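Local coordinates for protein TASOR (Homo sapiens, PDB 6TL1), which is a component of the HUSH complex, which maintains H3K9me3-dependent transcriptional silencing, and is represented here by its pseudo-PARP domain, at residues Cys40-Glu45 and Val199-Val204; Ala73-Asp78 and Val130-Met135; Tyr108-Ala113 and Leu179-Phe184. All blocks are in the same frame, centred on the assembly; numbering follows the deposited sequence.

Interaction 1: residues Cys40-Glu45 and Val199-Val204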
loop_
_atom_site.group_PDB
_atom_site.type_symbol
_atom_site.label_atom_id
_atom_site.label_comp_id
_atom_site.label_asym_id
_atom_site.label_seq_id
_atom_site.Cartn_x
_atom_site.Cartn_y
_atom_site.Cartn_z
ATOM N N CYS A 40 9.676 -10.010 -8.471
ATOM C CA CYS A 40 8.729 -11.031 -8.901
ATOM C C CYS A 40 7.354 -10.421 -9.106
ATOM O O CYS A 40 6.942 -9.539 -8.349
ATOM C CB CYS A 40 8.585 -12.151 -7.860
ATOM S SG CYS A 40 10.080 -13.023 -7.433
ATOM N N LEU A 41 6.632 -10.905 -10.113
ATOM C CA LEU A 41 5.207 -10.620 -10.171
ATOM C C LEU A 41 4.468 -11.646 -9.323
ATOM O O LEU A 41 4.919 -12.782 -9.150
ATOM C CB LEU A 41 4.680 -10.632 -11.609
ATOM C CG LEU A 41 5.109 -9.425 -12.438
ATOM C CD1 LEU A 41 4.912 -9.644 -13.922
ATOM C CD2 LEU A 41 4.349 -8.187 -11.967
ATOM N N VAL A 42 3.354 -11.224 -8.743
ATOM C CA VAL A 42 2.560 -12.097 -7.896
ATOM C C VAL A 42 1.327 -12.525 -8.685
ATOM O O VAL A 42 0.652 -11.695 -9.308
ATOM C CB VAL A 42 2.183 -11.404 -6.578
ATOM C CG1 VAL A 42 1.338 -12.330 -5.719
ATOM C CG2 VAL A 42 3.447 -10.977 -5.828
ATOM N N HIS A 43 1.038 -13.821 -8.674
ATOM C CA HIS A 43 -0.139 -14.339 -9.371
ATOM C C HIS A 43 -0.926 -15.147 -8.350
ATOM O O HIS A 43 -0.730 -16.354 -8.207
ATOM C CB HIS A 43 0.246 -15.156 -10.619
ATOM C CG HIS A 43 1.160 -14.417 -11.553
ATOM N ND1 HIS A 43 0.702 -13.434 -12.396
ATOM C CD2 HIS A 43 2.478 -14.573 -11.827
ATOM C CE1 HIS A 43 1.715 -12.962 -13.110
ATOM N NE2 HIS A 43 2.797 -13.642 -12.791
ATOM N N ASN A 44 -1.857 -14.480 -7.671
ATOM C CA ASN A 44 -2.681 -15.149 -6.672
ATOM C C ASN A 44 -4.104 -15.051 -7.212
ATOM O O ASN A 44 -4.758 -14.011 -7.077
ATOM C CB ASN A 44 -2.518 -14.514 -5.273
ATOM C CG ASN A 44 -3.423 -15.176 -4.212
ATOM O OD1 ASN A 44 -4.519 -15.642 -4.522
ATOM N ND2 ASN A 44 -2.920 -15.305 -2.988
ATOM N N GLU A 45 -4.545 -16.133 -7.860
ATOM C CA GLU A 45 -5.832 -16.131 -8.550
ATOM C C GLU A 45 -6.988 -15.851 -7.596
ATOM O O GLU A 45 -7.936 -15.141 -7.953
ATOM C CB GLU A 45 -6.033 -17.460 -9.283
ATOM C CG GLU A 45 -5.614 -18.691 -8.493
ATOM C CD GLU A 45 -6.795 -19.439 -7.895
ATOM O OE1 GLU A 45 -6.569 -20.425 -7.159
ATOM O OE2 GLU A 45 -7.952 -19.042 -8.160
ATOM N N VAL A 199 -7.547 -4.361 -2.113
ATOM C CA VAL A 199 -6.101 -4.374 -1.973
ATOM C C VAL A 199 -5.623 -5.749 -2.413
ATOM O O VAL A 199 -6.116 -6.766 -1.910
ATOM C CB VAL A 199 -5.680 -4.100 -0.520
ATOM C CG1 VAL A 199 -4.210 -4.361 -0.340
ATOM C CG2 VAL A 199 -6.069 -2.659 -0.113
ATOM N N CYS A 200 -4.689 -5.788 -3.370
ATOM C CA CYS A 200 -4.235 -7.066 -3.923
ATOM C C CYS A 200 -2.737 -7.035 -4.207
ATOM O O CYS A 200 -2.263 -6.123 -4.905
ATOM C CB CYS A 200 -5.009 -7.393 -5.206
ATOM S SG CYS A 200 -4.687 -9.040 -5.858
ATOM N N PRO A 201 -1.965 -7.989 -3.692
ATOM C CA PRO A 201 -0.528 -8.022 -4.003
ATOM C C PRO A 201 -0.287 -8.232 -5.493
ATOM O O PRO A 201 -0.920 -9.077 -6.135
ATOM C CB PRO A 201 -0.006 -9.196 -3.172
ATOM C CG PRO A 201 -1.184 -10.067 -2.980
ATOM C CD PRO A 201 -2.381 -9.154 -2.895
ATOM N N TYR A 202 0.620 -7.432 -6.040
ATOM C CA TYR A 202 0.927 -7.369 -7.463
ATOM C C TYR A 202 2.372 -7.720 -7.788
ATOM O O TYR A 202 2.625 -8.431 -8.767
ATOM C CB TYR A 202 0.604 -5.944 -7.966
ATOM C CG TYR A 202 0.983 -5.675 -9.399
ATOM C CD1 TYR A 202 0.149 -6.076 -10.439
ATOM C CD2 TYR A 202 2.159 -4.992 -9.715
ATOM C CE1 TYR A 202 0.488 -5.834 -11.755
ATOM C CE2 TYR A 202 2.508 -4.755 -11.028
ATOM C CZ TYR A 202 1.671 -5.161 -12.039
ATOM O OH TYR A 202 2.016 -4.912 -13.353
ATOM N N ALA A 203 3.333 -7.263 -6.982
ATOM C CA ALA A 203 4.737 -7.542 -7.250
ATOM C C ALA A 203 5.521 -7.444 -5.952
ATOM O O ALA A 203 5.078 -6.825 -4.984
ATOM C CB ALA A 203 5.317 -6.570 -8.293
ATOM N N VAL A 204 6.702 -8.063 -5.950
ATOM C CA VAL A 204 7.639 -7.998 -4.833
ATOM C C VAL A 204 9.021 -7.674 -5.384
ATOM O O VAL A 204 9.447 -8.259 -6.386
ATOM C CB VAL A 204 7.683 -9.315 -4.035
ATOM C CG1 VAL A 204 8.507 -9.139 -2.773
ATOM C CG2 VAL A 204 6.266 -9.779 -3.694
HETATM O O HOH W 1 -1.968 -11.446 -7.373
HETATM O O HOH W 2 0.891 -9.394 -10.463
#

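Interaction 2: residues Ala73-Asp78 and Val130-Met135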
loop_
_atom_site.group_PDB
_atom_site.type_symbol
_atom_site.label_atom_id
_atom_site.label_comp_id
_atom_site.label_asym_id
_atom_site.label_seq_id
_atom_site.Cartn_x
_atom_site.Cartn_y
_atom_site.Cartn_z
ATOM N N ALA A 73 0.315 0.886 -4.204
ATOM C CA ALA A 73 0.810 1.286 -2.893
ATOM C C ALA A 73 1.766 0.213 -2.394
ATOM O O ALA A 73 1.836 -0.890 -2.950
ATOM C CB ALA A 73 -0.331 1.500 -1.889
ATOM N N PHE A 74 2.475 0.517 -1.305
ATOM C CA PHE A 74 3.673 -0.236 -0.952
ATOM C C PHE A 74 3.705 -0.626 0.517
ATOM O O PHE A 74 3.119 0.035 1.382
ATOM C CB PHE A 74 4.921 0.583 -1.316
ATOM C CG PHE A 74 4.799 1.235 -2.651
ATOM C CD1 PHE A 74 4.266 2.505 -2.768
ATOM C CD2 PHE A 74 5.128 0.539 -3.799
ATOM C CE1 PHE A 74 4.099 3.084 -3.994
ATOM C CE2 PHE A 74 4.970 1.118 -5.036
ATOM C CZ PHE A 74 4.454 2.396 -5.132
ATOM N N LEU A 75 4.413 -1.718 0.781
ATOM C CA LEU A 75 4.605 -2.214 2.135
ATOM C C LEU A 75 5.972 -2.872 2.211
ATOM O O LEU A 75 6.238 -3.840 1.489
ATOM C CB LEU A 75 3.512 -3.210 2.525
ATOM C CG LEU A 75 3.489 -3.592 4.005
ATOM C CD1 LEU A 75 3.121 -2.380 4.845
ATOM C CD2 LEU A 75 2.487 -4.726 4.253
ATOM N N MET A 76 6.830 -2.363 3.088
ATOM C CA MET A 76 8.066 -3.061 3.411
ATOM C C MET A 76 7.716 -4.138 4.428
ATOM O O MET A 76 6.968 -3.880 5.374
ATOM C CB MET A 76 9.122 -2.105 3.959
ATOM C CG MET A 76 10.392 -2.805 4.372
ATOM S SD MET A 76 11.771 -1.662 4.580
ATOM C CE MET A 76 11.168 -0.686 5.968
ATOM N N VAL A 77 8.222 -5.355 4.227
ATOM C CA VAL A 77 7.768 -6.498 5.010
ATOM C C VAL A 77 8.945 -7.227 5.636
ATOM O O VAL A 77 9.980 -7.453 4.996
ATOM C CB VAL A 77 6.917 -7.455 4.151
ATOM C CG1 VAL A 77 5.674 -6.741 3.663
ATOM C CG2 VAL A 77 7.699 -7.898 2.968
ATOM N N ASP A 78 8.768 -7.589 6.903
ATOM C CA ASP A 78 9.797 -8.134 7.772
ATOM C C ASP A 78 9.827 -9.652 7.701
ATOM O O ASP A 78 8.991 -10.292 7.059
ATOM C CB ASP A 78 9.551 -7.709 9.224
ATOM C CG ASP A 78 10.341 -6.477 9.623
ATOM O OD1 ASP A 78 10.475 -5.552 8.794
ATOM O OD2 ASP A 78 10.831 -6.438 10.773
ATOM N N VAL A 130 6.561 -5.207 -0.973
ATOM C CA VAL A 130 5.407 -5.708 -1.718
ATOM C C VAL A 130 4.691 -4.525 -2.347
ATOM O O VAL A 130 4.454 -3.501 -1.693
ATOM C CB VAL A 130 4.459 -6.527 -0.822
ATOM C CG1 VAL A 130 3.213 -7.004 -1.615
ATOM C CG2 VAL A 130 5.162 -7.768 -0.310
ATOM N N ILE A 131 4.439 -4.626 -3.644
ATOM C CA ILE A 131 3.659 -3.647 -4.383
ATOM C C ILE A 131 2.243 -4.189 -4.499
ATOM O O ILE A 131 2.027 -5.273 -5.062
ATOM C CB ILE A 131 4.259 -3.375 -5.770
ATOM C CG1 ILE A 131 5.679 -2.790 -5.647
ATOM C CG2 ILE A 131 3.311 -2.507 -6.603
ATOM C CD1 ILE A 131 6.364 -2.558 -6.992
ATOM N N PHE A 132 1.285 -3.439 -3.962
ATOM C CA PHE A 132 -0.126 -3.789 -4.045
ATOM C C PHE A 132 -0.797 -2.960 -5.119
ATOM O O PHE A 132 -0.545 -1.757 -5.231
ATOM C CB PHE A 132 -0.846 -3.530 -2.719
ATOM C CG PHE A 132 -0.379 -4.394 -1.604
ATOM C CD1 PHE A 132 0.666 -3.995 -0.796
ATOM C CD2 PHE A 132 -0.986 -5.622 -1.367
ATOM C CE1 PHE A 132 1.096 -4.803 0.246
ATOM C CE2 PHE A 132 -0.557 -6.437 -0.342
ATOM C CZ PHE A 132 0.496 -6.028 0.466
ATOM N N LYS A 133 -1.688 -3.589 -5.877
ATOM C CA LYS A 133 -2.635 -2.800 -6.637
ATOM C C LYS A 133 -3.826 -2.524 -5.727
ATOM O O LYS A 133 -4.204 -3.361 -4.902
ATOM C CB LYS A 133 -3.069 -3.490 -7.931
ATOM C CG LYS A 133 -3.919 -4.730 -7.791
ATOM C CD LYS A 133 -4.408 -5.165 -9.181
ATOM C CE LYS A 133 -5.173 -6.490 -9.160
ATOM N NZ LYS A 133 -5.472 -6.949 -10.560
ATOM N N ILE A 134 -4.362 -1.310 -5.825
ATOM C CA ILE A 134 -5.421 -0.847 -4.943
ATOM C C ILE A 134 -6.435 -0.092 -5.777
ATOM O O ILE A 134 -6.146 0.368 -6.884
ATOM C CB ILE A 134 -4.905 0.073 -3.809
ATOM C CG1 ILE A 134 -4.170 1.275 -4.425
ATOM C CG2 ILE A 134 -4.018 -0.712 -2.871
ATOM C CD1 ILE A 134 -3.672 2.305 -3.419
ATOM N N MET A 135 -7.634 0.025 -5.220
ATOM C CA MET A 135 -8.635 0.977 -5.684
ATOM C C MET A 135 -8.959 1.891 -4.522
ATOM O O MET A 135 -9.566 1.460 -3.531
ATOM C CB MET A 135 -9.881 0.257 -6.184
ATOM C CG MET A 135 -9.625 -0.552 -7.439
ATOM S SD MET A 135 -11.139 -1.324 -8.025
ATOM C CE MET A 135 -11.242 -2.634 -6.820
#

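Interaction 3: residues Tyr108-Ala113 and Leu179-Phe184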
loop_
_atom_site.group_PDB
_atom_site.type_symbol
_atom_site.label_atom_id
_atom_site.label_comp_id
_atom_site.label_asym_id
_atom_site.label_seq_id
_atom_site.Cartn_x
_atom_site.Cartn_y
_atom_site.Cartn_z
ATOM N N TYR A 108 -2.896 -0.596 6.583
ATOM C CA TYR A 108 -2.158 0.611 6.231
ATOM C C TYR A 108 -1.143 0.303 5.132
ATOM O O TYR A 108 -0.376 -0.654 5.249
ATOM C CB TYR A 108 -1.439 1.168 7.458
ATOM C CG TYR A 108 -2.290 1.982 8.404
ATOM C CD1 TYR A 108 -2.434 3.349 8.215
ATOM C CD2 TYR A 108 -2.908 1.399 9.507
ATOM C CE1 TYR A 108 -3.179 4.105 9.060
ATOM C CE2 TYR A 108 -3.662 2.163 10.383
ATOM C CZ TYR A 108 -3.794 3.517 10.149
ATOM O OH TYR A 108 -4.525 4.321 10.993
ATOM N N LEU A 109 -1.126 1.119 4.083
ATOM C CA LEU A 109 -0.136 1.005 3.015
ATOM C C LEU A 109 0.522 2.359 2.772
ATOM O O LEU A 109 -0.131 3.396 2.875
ATOM C CB LEU A 109 -0.778 0.492 1.696
ATOM C CG LEU A 109 -1.414 -0.903 1.720
ATOM C CD1 LEU A 109 -2.058 -1.247 0.406
ATOM C CD2 LEU A 109 -0.313 -1.916 1.987
ATOM N N SER A 110 1.820 2.343 2.430
ATOM C CA SER A 110 2.538 3.580 2.117
ATOM C C SER A 110 2.142 4.090 0.740
ATOM O O SER A 110 2.034 3.323 -0.220
ATOM C CB SER A 110 4.056 3.374 2.128
ATOM O OG SER A 110 4.595 3.265 3.423
ATOM N N ARG A 111 1.930 5.398 0.654
ATOM C CA ARG A 111 1.697 6.059 -0.626
ATOM C C ARG A 111 2.979 6.151 -1.452
ATOM O O ARG A 111 2.926 6.171 -2.689
ATOM C CB ARG A 111 1.131 7.460 -0.375
ATOM C CG ARG A 111 1.092 8.395 -1.567
ATOM C CD ARG A 111 0.128 9.556 -1.343
ATOM N NE ARG A 111 0.291 10.595 -2.360
ATOM C CZ ARG A 111 -0.111 11.861 -2.226
ATOM N NH1 ARG A 111 -0.702 12.261 -1.110
ATOM N NH2 ARG A 111 0.082 12.730 -3.213
ATOM N N TYR A 112 4.126 6.245 -0.791
ATOM C CA TYR A 112 5.391 6.568 -1.436
ATOM C C TYR A 112 6.374 5.422 -1.269
ATOM O O TYR A 112 6.533 4.888 -0.167
ATOM C CB TYR A 112 5.986 7.854 -0.862
ATOM C CG TYR A 112 5.171 9.096 -1.133
ATOM C CD1 TYR A 112 5.070 9.598 -2.415
ATOM C CD2 TYR A 112 4.506 9.772 -0.102
ATOM C CE1 TYR A 112 4.347 10.733 -2.687
ATOM C CE2 TYR A 112 3.762 10.922 -0.368
ATOM C CZ TYR A 112 3.700 11.394 -1.674
ATOM O OH TYR A 112 2.991 12.518 -1.999
ATOM N N ALA A 113 7.049 5.062 -2.363
ATOM C CA ALA A 113 7.946 3.915 -2.349
ATOM C C ALA A 113 9.264 4.182 -1.644
ATOM O O ALA A 113 10.007 3.223 -1.406
ATOM C CB ALA A 113 8.234 3.455 -3.780
ATOM N N LEU A 179 1.682 10.216 8.012
ATOM C CA LEU A 179 0.737 11.099 7.339
ATOM C C LEU A 179 0.561 10.774 5.857
ATOM O O LEU A 179 -0.386 11.279 5.244
ATOM C CB LEU A 179 1.179 12.558 7.491
ATOM C CG LEU A 179 1.053 13.194 8.879
ATOM C CD1 LEU A 179 1.854 14.498 8.936
ATOM C CD2 LEU A 179 -0.421 13.455 9.231
ATOM N N THR A 180 1.437 9.959 5.259
ATOM C CA THR A 180 1.329 9.598 3.850
ATOM C C THR A 180 0.871 8.152 3.669
ATOM O O THR A 180 1.311 7.462 2.745
ATOM C CB THR A 180 2.648 9.835 3.116
ATOM O OG1 THR A 180 3.674 9.050 3.726
ATOM C CG2 THR A 180 3.035 11.328 3.172
ATOM N N GLN A 181 0.026 7.671 4.572
ATOM C CA GLN A 181 -0.512 6.325 4.477
ATOM C C GLN A 181 -1.876 6.325 3.810
ATOM O O GLN A 181 -2.588 7.334 3.775
ATOM C CB GLN A 181 -0.638 5.679 5.860
ATOM C CG GLN A 181 0.663 5.565 6.581
ATOM C CD GLN A 181 1.492 4.427 6.043
ATOM O OE1 GLN A 181 1.035 3.286 5.959
ATOM N NE2 GLN A 181 2.716 4.748 5.616
ATOM N N TYR A 182 -2.215 5.167 3.260
ATOM C CA TYR A 182 -3.571 4.815 2.870
ATOM C C TYR A 182 -4.111 3.830 3.901
ATOM O O TYR A 182 -3.381 2.950 4.362
ATOM C CB TYR A 182 -3.598 4.167 1.487
ATOM C CG TYR A 182 -3.242 5.073 0.326
ATOM C CD1 TYR A 182 -3.758 6.353 0.230
ATOM C CD2 TYR A 182 -2.383 4.637 -0.680
ATOM C CE1 TYR A 182 -3.430 7.184 -0.829
ATOM C CE2 TYR A 182 -2.055 5.459 -1.756
ATOM C CZ TYR A 182 -2.577 6.733 -1.817
ATOM O OH TYR A 182 -2.262 7.564 -2.867
ATOM N N TYR A 183 -5.384 3.957 4.253
ATOM C CA TYR A 183 -6.026 3.089 5.245
ATOM C C TYR A 183 -7.242 2.438 4.600
ATOM O O TYR A 183 -8.273 3.090 4.426
ATOM C CB TYR A 183 -6.404 3.898 6.476
ATOM C CG TYR A 183 -7.138 3.167 7.586
ATOM C CD1 TYR A 183 -6.480 2.262 8.403
ATOM C CD2 TYR A 183 -8.472 3.443 7.857
ATOM C CE1 TYR A 183 -7.141 1.638 9.467
ATOM C CE2 TYR A 183 -9.151 2.812 8.910
ATOM C CZ TYR A 183 -8.476 1.917 9.702
ATOM O OH TYR A 183 -9.131 1.298 10.737
ATOM N N PHE A 184 -7.104 1.170 4.220
ATOM C CA PHE A 184 -8.131 0.429 3.506
ATOM C C PHE A 184 -8.930 -0.452 4.460
ATOM O O PHE A 184 -8.377 -1.079 5.364
ATOM C CB PHE A 184 -7.501 -0.424 2.408
ATOM C CG PHE A 184 -6.992 0.379 1.254
ATOM C CD1 PHE A 184 -7.832 0.715 0.205
ATOM C CD2 PHE A 184 -5.677 0.809 1.223
ATOM C CE1 PHE A 184 -7.368 1.472 -0.861
ATOM C CE2 PHE A 184 -5.204 1.555 0.155
ATOM C CZ PHE A 184 -6.060 1.894 -0.881
HETATM O O HOH W 3 2.040 0.758 6.146
HETATM O O HOH W 4 4.513 6.553 2.250
#

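Interaction 1: residues Cys40-Glu45 and Val199-Val204
One face of the Tyr-202 ring is covered by Leu-41, whose CD2 methyl stands 4.3 Å from the ring centroid in a CH-pi contact displaced toward the CE2-CZ side of the rim. Both side chains extend in the same direction, and the ring of Tyr-72 also meets the tyrosine, the planes at about 50°. The segments belong to antiparallel strands 34-42 and 199-209 of the five-stranded sheet of the pseudo-PARP domain, and Tyr-202 with Ala-203 forms a classic beta bulge against Ile-131 of the next strand. Leu-41 reaches both bulge residues through the same methyl, CD2 lying 4.1 Å from Ala-203 CB. Helix 12-22 packs over this side, touching Leu-41, Tyr-202 and Ala-203.

Val-42 points toward strand 199-209 and divides its two methyls between neighbours there. With CG1 anti to the backbone N (chi1 179°), that branch lies loosely against Pro-201, 4.3 Å from its CB, while CG2 meets Val-204 CG2 at 3.7 Å; Cys-86 of helix 82-88 touches both valines.

Paired backbone bonds join Cys-40 and Val-204, the shorter running from Cys-40 N to Val-204 O at 2.7 Å. Val-42 N also donates to Tyr-202 O, but from 51° above the carbonyl plane. Past this point the strands part: Asn-44 leaves to cap helix 45-60, its OD1 accepting from Leu-47 N, and Asn-44 N donates to a water that can also donate to Pro-201 O. A second water spans the opening, donating to both Val-42 O and Tyr-202 O at 2.6 Å each.

Interaction 2: residues Ala73-Asp78 and Val130-Met135
Phe-74 and Ile-131 extend together from facing positions on two strands. Each carries its gamma carbon beside the backbone N (chi1 -43° for the phenylalanine, -62° for Ile-131 CG1), which brings CG1 to the edge of the phenyl ring, near its plane and 3.8 Å from Phe-74 CD2. Both side chains pack against helix 12-22, where Leu-21 touches each.

On the face that carries Ala-73, Leu-75, Val-130 and Phe-132, the Phe-132 ring is approached from two directions. Leu-75 CB sits in the plane of the ring, 3.7 Å from Phe-132 CE1, while CG1 of its strand-mate Val-130 lies 3.5 Å above one face, toward the rim. The other methyl of Val-130, CG2, is met at about a right angle by Val-77, whose CG1 and CG2 are each 4.1 Å from it.

The strands are the antiparallel pair 71-77 and 126-134 at one margin of the five-stranded sheet; their N-to-C directions are 150° apart, 30° short of exactly antiparallel. Leu-109 of strand 107-110, from the second sheet of the domain, packs onto Ala-73, Leu-75, Phe-132 and Ile-134 and so joins the two sheets on this face.

Ile-134 takes the less common rotamer, with CG1 between the backbone N and the carbonyl carbon, and its CD1 ends 3.8 Å from Ala-73 CB. Two reciprocal pairs of backbone bonds tie Ala-73 to Phe-132 and Leu-75 to Val-130; between them Phe-74 CA approaches Val-130 O at 3.4 Å in a CA-H...O contact.

Interaction 3: residues Tyr108-Ala113 and Leu179-Phe184
Thr-180, the first residue beyond helix 176-179, receives Arg-111 N on its carbonyl O (3.0 Å) and turns CG2 to the edge of the Tyr-112 ring, 3.6 Å from CE2. Its OG1 bonds to Ala-176 O and also accepts from a water, which in turn accepts from Tyr-112 N. Gln-181 folds back at chi2 (-77°), which lets NE2 donate to Ser-110 OG (3.2 Å), itself bonded to Leu-115 O, and to Tyr-177 O, while a water donates to its OE1 and, weakly, to Tyr-108 O. Tyr-182 exchanges two backbone bonds with Leu-109, joining strands 107-110 and 181-184 at the margin of the domain's four-stranded mixed sheet. Arg-111 CB lies over one face of the Tyr-182 ring, and the extended chain carries Arg-111 CD to 3.5 Å from Tyr-182 OH before NH1 bonds Asn-166 OD1. Tyr-183 places CD1 over a face of the Tyr-108 ring, 3.4 Å from CZ, with the planes at 47°; their hydroxyls bond to Ser-102 O and Gly-101 O respectively. Phe-184 CE2 meets Leu-109 CD1. Because Tyr-108, Thr-180, Gln-181 and Tyr-183 pack through carbon while their polar ends are bonded, their rotation is probably restricted.

In the fold
Interactions 1 and 2 hold the same five-stranded sheet, in which strands 199-209 and 126-134 are neighbours. Interaction 3 belongs to the four-stranded sheet, yet Phe-74 O bonds Ser-110 N, and Ile-134 CD1 packs on Phe-184, so interactions 2 and 3 adjoin, their centres about 9 Å apart. Interaction 1 is about 18 Å from interaction 3, centre to centre, but the two still touch through Val-199, which packs on Phe-184 and Leu-109. Interaction 1 is only partly buried; waters bridge its strands where they separate. Interaction 2 is closest to the chain's centre, and its side-chain contacts are all apolar. Interaction 3, also buried, instead combines aromatic rings with polar groups and bound water.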